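Local coordinates for spindle assembly abnormal protein 6 (Caenorhabditis elegans, PDB 4G79) that builds the central scaffold of centrioles, its homodimers joining through their globular N-terminal heads to set their ninefold symmetry, and is required for centrosome duplication, at residues L71-Y76 with V87-F92; R81-T86 with I133-L138. One frame throughout, in Å; residues are numbered along the deposited sequence. Where two conformers were deposited one is given.

Contact 1. Residues L71-Y76 with V87-F92; sequences LNNEKY and VDFDAF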
loop_
_atom_site.group_PDB
_atom_site.type_symbol
_atom_site.label_atom_id
_atom_site.label_comp_id
_atom_site.label_asym_id
_atom_site.label_seq_id
_atom_site.Cartn_x
_atom_site.Cartn_y
_atom_site.Cartn_z
ATOM N N LEU A 71 -3.446 -17.565 -11.880
ATOM C CA LEU A 71 -4.360 -17.025 -10.878
ATOM C C LEU A 71 -5.770 -17.367 -11.234
ATOM O O LEU A 71 -6.247 -16.874 -12.249
ATOM C CB LEU A 71 -4.245 -15.499 -10.862
ATOM C CG LEU A 71 -3.474 -14.779 -9.769
ATOM C CD1 LEU A 71 -3.734 -13.270 -9.889
ATOM C CD2 LEU A 71 -3.951 -15.166 -8.387
ATOM N N ASN A 72 -6.467 -18.097 -10.386
ATOM C CA ASN A 72 -7.901 -18.360 -10.601
ATOM C C ASN A 72 -8.702 -17.362 -9.732
ATOM O O ASN A 72 -8.099 -16.529 -9.050
ATOM C CB ASN A 72 -8.255 -19.840 -10.333
ATOM C CG ASN A 72 -8.020 -20.328 -8.922
ATOM O OD1 ASN A 72 -7.822 -19.561 -7.976
ATOM N ND2 ASN A 72 -8.108 -21.625 -8.731
ATOM N N ASN A 73 -10.063 -17.401 -9.778
ATOM C CA ASN A 73 -10.858 -16.465 -9.012
ATOM C C ASN A 73 -10.590 -16.566 -7.504
ATOM O O ASN A 73 -10.521 -15.537 -6.827
ATOM C CB ASN A 73 -12.341 -16.667 -9.305
ATOM C CG ASN A 73 -13.225 -15.647 -8.608
ATOM O OD1 ASN A 73 -12.969 -14.442 -8.651
ATOM N ND2 ASN A 73 -14.237 -16.112 -7.917
ATOM N N GLU A 74 -10.475 -17.792 -6.979
ATOM C CA GLU A 74 -10.263 -18.049 -5.547
ATOM C C GLU A 74 -8.905 -17.500 -5.064
ATOM O O GLU A 74 -8.849 -16.869 -4.000
ATOM C CB GLU A 74 -10.369 -19.557 -5.244
ATOM C CG GLU A 74 -11.770 -20.114 -5.467
ATOM C CD GLU A 74 -12.198 -20.380 -6.902
ATOM O OE1 GLU A 74 -11.334 -20.360 -7.814
ATOM O OE2 GLU A 74 -13.411 -20.620 -7.109
ATOM N N LYS A 75 -7.832 -17.717 -5.849
ATOM C CA LYS A 75 -6.480 -17.259 -5.519
ATOM C C LYS A 75 -6.420 -15.745 -5.618
ATOM O O LYS A 75 -5.786 -15.097 -4.780
ATOM C CB LYS A 75 -5.426 -17.923 -6.409
ATOM C CG LYS A 75 -5.160 -19.377 -6.049
ATOM C CD LYS A 75 -4.110 -20.014 -6.948
ATOM C CE LYS A 75 -4.013 -21.500 -6.680
ATOM N NZ LYS A 75 -2.874 -22.127 -7.403
ATOM N N TYR A 76 -7.139 -15.175 -6.594
ATOM C CA TYR A 76 -7.252 -13.723 -6.735
ATOM C C TYR A 76 -7.894 -13.092 -5.502
ATOM O O TYR A 76 -7.502 -11.992 -5.132
ATOM C CB TYR A 76 -8.053 -13.317 -7.978
ATOM C CG TYR A 76 -8.186 -11.817 -8.068
ATOM C CD1 TYR A 76 -7.087 -11.022 -8.390
ATOM C CD2 TYR A 76 -9.363 -11.178 -7.689
ATOM C CE1 TYR A 76 -7.167 -9.631 -8.358
ATOM C CE2 TYR A 76 -9.452 -9.785 -7.642
ATOM C CZ TYR A 76 -8.347 -9.016 -7.989
ATOM O OH TYR A 76 -8.442 -7.647 -8.011
ATOM N N VAL A 87 -10.744 -4.011 -7.132
ATOM C CA VAL A 87 -11.382 -4.494 -8.374
ATOM C C VAL A 87 -11.611 -5.997 -8.253
ATOM O O VAL A 87 -10.871 -6.677 -7.552
ATOM C CB VAL A 87 -10.582 -4.119 -9.676
ATOM C CG1 VAL A 87 -10.554 -2.606 -9.867
ATOM C CG2 VAL A 87 -9.158 -4.680 -9.664
ATOM N N ASP A 88 -12.631 -6.511 -8.934
ATOM C CA ASP A 88 -12.903 -7.949 -8.925
ATOM C C ASP A 88 -11.994 -8.680 -9.922
ATOM O O ASP A 88 -11.249 -8.057 -10.690
ATOM C CB ASP A 88 -14.403 -8.217 -9.230
ATOM C CG ASP A 88 -14.913 -7.564 -10.500
ATOM O OD1 ASP A 88 -14.229 -7.657 -11.530
ATOM O OD2 ASP A 88 -16.045 -7.046 -10.484
ATOM N N PHE A 89 -12.037 -10.014 -9.903
ATOM C CA PHE A 89 -11.178 -10.823 -10.755
ATOM C C PHE A 89 -11.352 -10.522 -12.251
ATOM O O PHE A 89 -10.357 -10.477 -12.940
ATOM C CB PHE A 89 -11.428 -12.301 -10.450
ATOM C CG PHE A 89 -10.635 -13.295 -11.246
ATOM C CD1 PHE A 89 -9.236 -13.250 -11.262
ATOM C CD2 PHE A 89 -11.275 -14.295 -11.975
ATOM C CE1 PHE A 89 -8.504 -14.196 -11.978
ATOM C CE2 PHE A 89 -10.536 -15.229 -12.713
ATOM C CZ PHE A 89 -9.162 -15.179 -12.704
ATOM N N ASP A 90 -12.591 -10.287 -12.735
ATOM C CA ASP A 90 -12.918 -9.974 -14.134
ATOM C C ASP A 90 -12.264 -8.655 -14.592
ATOM O O ASP A 90 -11.759 -8.544 -15.706
ATOM C CB ASP A 90 -14.449 -9.873 -14.286
ATOM C CG ASP A 90 -14.929 -9.729 -15.716
ATOM O OD1 ASP A 90 -14.981 -10.753 -16.427
ATOM O OD2 ASP A 90 -15.276 -8.594 -16.115
ATOM N N ALA A 91 -12.330 -7.639 -13.737
ATOM C CA ALA A 91 -11.806 -6.314 -14.064
ATOM C C ALA A 91 -10.282 -6.247 -13.879
ATOM O O ALA A 91 -9.622 -5.451 -14.547
ATOM C CB ALA A 91 -12.478 -5.272 -13.191
ATOM N N PHE A 92 -9.731 -7.078 -12.989
ATOM C CA PHE A 92 -8.307 -7.024 -12.645
ATOM C C PHE A 92 -7.351 -7.027 -13.849
ATOM O O PHE A 92 -6.511 -6.123 -13.858
ATOM C CB PHE A 92 -7.919 -8.134 -11.674
ATOM C CG PHE A 92 -6.454 -8.186 -11.319
ATOM C CD1 PHE A 92 -5.875 -7.185 -10.534
ATOM C CD2 PHE A 92 -5.679 -9.285 -11.668
ATOM C CE1 PHE A 92 -4.539 -7.266 -10.146
ATOM C CE2 PHE A 92 -4.341 -9.363 -11.282
ATOM C CZ PHE A 92 -3.774 -8.345 -10.541
HETATM O O HOH W 1 -13.481 -11.296 -7.821
#
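Y76 packs against F89 and F92, which meet different parts of the same side of its ring; the three form an aromatic cluster under the first turn of helix 73-83. One corner of the tyrosine, CE1, comes down over a face of the F92 ring, 3.4 Å from CG of F92; the two planes are inclined by 44°. F89 meets the root of the same side chain, its CD1 lying 3.5 Å from CB of Y76. L71 adds a looser touch crosswise to F92. F92 packs edge-to-face against F134, and F89 and F92 both rest on L53 of strand 51-58, which joins the cluster to the sheet.

Outward, the F89 ring slides beneath the start of the helix. CA of N73 sits over its face, 3.8 Å from the centroid, a CH-pi contact. With CG anti to the backbone N (chi1 -176°), the N73 amide crosses F89 at a slant and brings OD1 to 3.2 Å from CB of F89. That oxygen accepts from Q77 and, through a water, is linked to the backbone N of F89. N72 caps the helix: OD1 takes the N-H of K75 at 2.8 Å.

At the far end, Y76 OH donates to the carbonyl O of V87 at 2.7 Å, from above the carbonyl plane, 48° out of it. A ring packed mainly against carbon is thus tied at its outer end by one phenol hydrogen bond: in this N-terminal head domain the loop before helix 92-102 is held to helix 73-83 mainly by aromatic packing.

Contact 2. Residues R81-T86 with I133-L138; sequences RDHDLT and IFSIKL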
loop_
_atom_site.group_PDB
_atom_site.type_symbol
_atom_site.label_atom_id
_atom_site.label_comp_id
_atom_site.label_asym_id
_atom_site.label_seq_id
_atom_site.Cartn_x
_atom_site.Cartn_y
_atom_site.Cartn_z
ATOM N N ARG A 81 -7.273 -9.351 -0.991
ATOM C CA ARG A 81 -7.307 -9.168 0.458
ATOM C C ARG A 81 -5.919 -8.746 0.959
ATOM O O ARG A 81 -5.809 -7.748 1.675
ATOM C CB ARG A 81 -7.778 -10.464 1.146
ATOM C CG ARG A 81 -8.079 -10.315 2.642
ATOM C CD ARG A 81 -7.299 -11.297 3.515
ATOM N NE ARG A 81 -7.684 -12.692 3.281
ATOM C CZ ARG A 81 -6.827 -13.681 3.040
ATOM N NH1 ARG A 81 -5.519 -13.446 3.011
ATOM N NH2 ARG A 81 -7.268 -14.914 2.833
ATOM N N ASP A 82 -4.867 -9.466 0.539
ATOM C CA ASP A 82 -3.484 -9.197 0.944
ATOM C C ASP A 82 -2.963 -7.845 0.484
ATOM O O ASP A 82 -2.172 -7.236 1.203
ATOM C CB ASP A 82 -2.524 -10.282 0.414
ATOM C CG ASP A 82 -2.688 -11.681 0.987
ATOM O OD1 ASP A 82 -3.520 -11.859 1.904
ATOM O OD2 ASP A 82 -1.989 -12.600 0.510
ATOM N N HIS A 83 -3.379 -7.385 -0.700
ATOM C CA HIS A 83 -2.884 -6.157 -1.310
ATOM C C HIS A 83 -3.903 -5.027 -1.411
ATOM O O HIS A 83 -3.603 -4.046 -2.089
ATOM C CB HIS A 83 -2.318 -6.471 -2.714
ATOM C CG HIS A 83 -1.134 -7.352 -2.630
ATOM N ND1 HIS A 83 0.086 -6.856 -2.233
ATOM C CD2 HIS A 83 -1.049 -8.695 -2.734
ATOM C CE1 HIS A 83 0.893 -7.901 -2.169
ATOM N NE2 HIS A 83 0.255 -9.029 -2.466
ATOM N N ASP A 84 -5.060 -5.112 -0.727
ATOM C CA ASP A 84 -6.094 -4.067 -0.705
ATOM C C ASP A 84 -6.616 -3.695 -2.098
ATOM O O ASP A 84 -6.983 -2.539 -2.330
ATOM C CB ASP A 84 -5.567 -2.792 0.003
ATOM C CG ASP A 84 -5.657 -2.811 1.516
ATOM O OD1 ASP A 84 -6.244 -3.777 2.068
ATOM O OD2 ASP A 84 -5.132 -1.863 2.149
ATOM N N LEU A 85 -6.713 -4.676 -3.006
ATOM C CA LEU A 85 -7.238 -4.428 -4.344
ATOM C C LEU A 85 -8.731 -4.220 -4.262
ATOM O O LEU A 85 -9.416 -4.930 -3.514
ATOM C CB LEU A 85 -6.880 -5.589 -5.307
ATOM C CG LEU A 85 -5.391 -5.934 -5.437
ATOM C CD1 LEU A 85 -5.174 -7.100 -6.427
ATOM C CD2 LEU A 85 -4.553 -4.700 -5.881
ATOM N N THR A 86 -9.252 -3.235 -5.002
ATOM C CA THR A 86 -10.694 -2.952 -4.922
ATOM C C THR A 86 -11.444 -3.376 -6.176
ATOM O O THR A 86 -12.652 -3.151 -6.263
ATOM C CB THR A 86 -10.938 -1.492 -4.622
ATOM O OG1 THR A 86 -10.305 -0.715 -5.644
ATOM C CG2 THR A 86 -10.436 -1.108 -3.241
ATOM N N ILE A 133 1.166 -1.920 -5.785
ATOM C CA ILE A 133 -0.157 -2.335 -6.243
ATOM C C ILE A 133 -0.371 -3.775 -5.776
ATOM O O ILE A 133 -1.327 -4.063 -5.035
ATOM C CB ILE A 133 -0.298 -2.151 -7.775
ATOM C CG1 ILE A 133 -0.028 -0.658 -8.154
ATOM C CG2 ILE A 133 -1.713 -2.588 -8.229
ATOM C CD1 ILE A 133 -0.032 -0.366 -9.670
ATOM N N PHE A 134 0.541 -4.675 -6.165
ATOM C CA PHE A 134 0.463 -6.065 -5.721
ATOM C C PHE A 134 1.802 -6.703 -5.951
ATOM O O PHE A 134 2.666 -6.117 -6.586
ATOM C CB PHE A 134 -0.680 -6.843 -6.468
ATOM C CG PHE A 134 -0.407 -7.211 -7.915
ATOM C CD1 PHE A 134 -0.635 -6.297 -8.937
ATOM C CD2 PHE A 134 0.063 -8.479 -8.254
ATOM C CE1 PHE A 134 -0.350 -6.624 -10.265
ATOM C CE2 PHE A 134 0.333 -8.817 -9.587
ATOM C CZ PHE A 134 0.126 -7.888 -10.586
ATOM N N SER A 135 1.975 -7.890 -5.415
ATOM C CA SER A 135 3.132 -8.726 -5.659
ATOM C C SER A 135 2.611 -10.145 -5.833
ATOM O O SER A 135 1.597 -10.509 -5.241
ATOM C CB SER A 135 4.176 -8.618 -4.545
ATOM O OG SER A 135 3.734 -9.173 -3.322
ATOM N N ILE A 136 3.284 -10.928 -6.653
ATOM C CA ILE A 136 2.906 -12.314 -6.889
ATOM C C ILE A 136 4.172 -13.135 -7.005
ATOM O O ILE A 136 5.142 -12.675 -7.593
ATOM C CB ILE A 136 1.984 -12.413 -8.153
ATOM C CG1 ILE A 136 1.381 -13.831 -8.322
ATOM C CG2 ILE A 136 2.647 -11.876 -9.441
ATOM C CD1 ILE A 136 0.194 -13.953 -9.298
ATOM N N LYS A 137 4.171 -14.329 -6.416
ATOM C CA LYS A 137 5.289 -15.253 -6.511
ATOM C C LYS A 137 5.185 -16.024 -7.838
ATOM O O LYS A 137 4.175 -16.684 -8.096
ATOM C CB LYS A 137 5.278 -16.209 -5.305
ATOM C CG LYS A 137 6.492 -17.129 -5.215
ATOM C CD LYS A 137 6.460 -17.945 -3.942
ATOM C CE LYS A 137 7.645 -18.874 -3.823
ATOM N NZ LYS A 137 7.717 -19.503 -2.476
ATOM N N LEU A 138 6.227 -15.913 -8.686
ATOM C CA LEU A 138 6.268 -16.624 -9.972
ATOM C C LEU A 138 7.231 -17.772 -9.826
ATOM O O LEU A 138 8.316 -17.597 -9.292
ATOM C CB LEU A 138 6.644 -15.695 -11.146
ATOM C CG LEU A 138 5.831 -14.380 -11.263
ATOM C CD1 LEU A 138 6.269 -13.592 -12.492
ATOM C CD2 LEU A 138 4.325 -14.653 -11.419
HETATM O O HOH W 2 -2.376 -2.271 -3.350
#
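H83, at the C-terminal end of helix 73-83, lays one ring face on the backbone of strand 132-140 where F134 runs into S135, the tight part of the contact. CA of F134 stands 3.8 Å from the imidazole centroid, 23° off the ring normal, a CH-pi contact, and the backbone N of S135 lies over the same face. CG of H83 is anti to the carbonyl carbon (chi1 -65°), which carries the ring across the strand and brings CE1 to 3.3 Å from OG of S135. Deeper in, L85 sets CD2 3.4 Å from the carbonyl O of I133, while Y76 and F92 also touch the leucine.

The other side is looser. D84, with positive phi, closes the helix in a Schellman motif; a water sits between the carbonyl oxygens of H83 and I133, its bonding doubtful. R81, poorly ordered, makes a salt bridge to D82 whose hydrogen bond is weak. Cutting H83 back to alanine is likely to leave the F134-S135 backbone without its covering ring and the helix end less firmly seated.

I133 and F134 form a classic beta bulge opposite L122. At the subunit interface, I128 of the second subunit packs on L85 and I133, and the backbone of D84 and T86 bonds to that subunit. The helix end thus rests on the strand through ring-face and apolar contacts rather than charge pairing.

Both contacts use helix 73-83, contact 1 at its N-terminal end and contact 2 at its C-terminal end, and their segments alternate along the chain. Contact 2 is the more buried, although contact 1 covers more surface, 368 against 217 Å². The first joins the helix to a loop through aromatic rings and a phenol bond; the second seats it on a strand through an imidazole face and a leucine. They meet where L85 CD1 lies 3.8 Å from F92 CE1 and L71 CG lies 3.8 Å from I136 CD1, so the two share a packed, largely apolar interior. Toward the second subunit, contact 1 offers just V87, whereas contact 2 engages it at several residues.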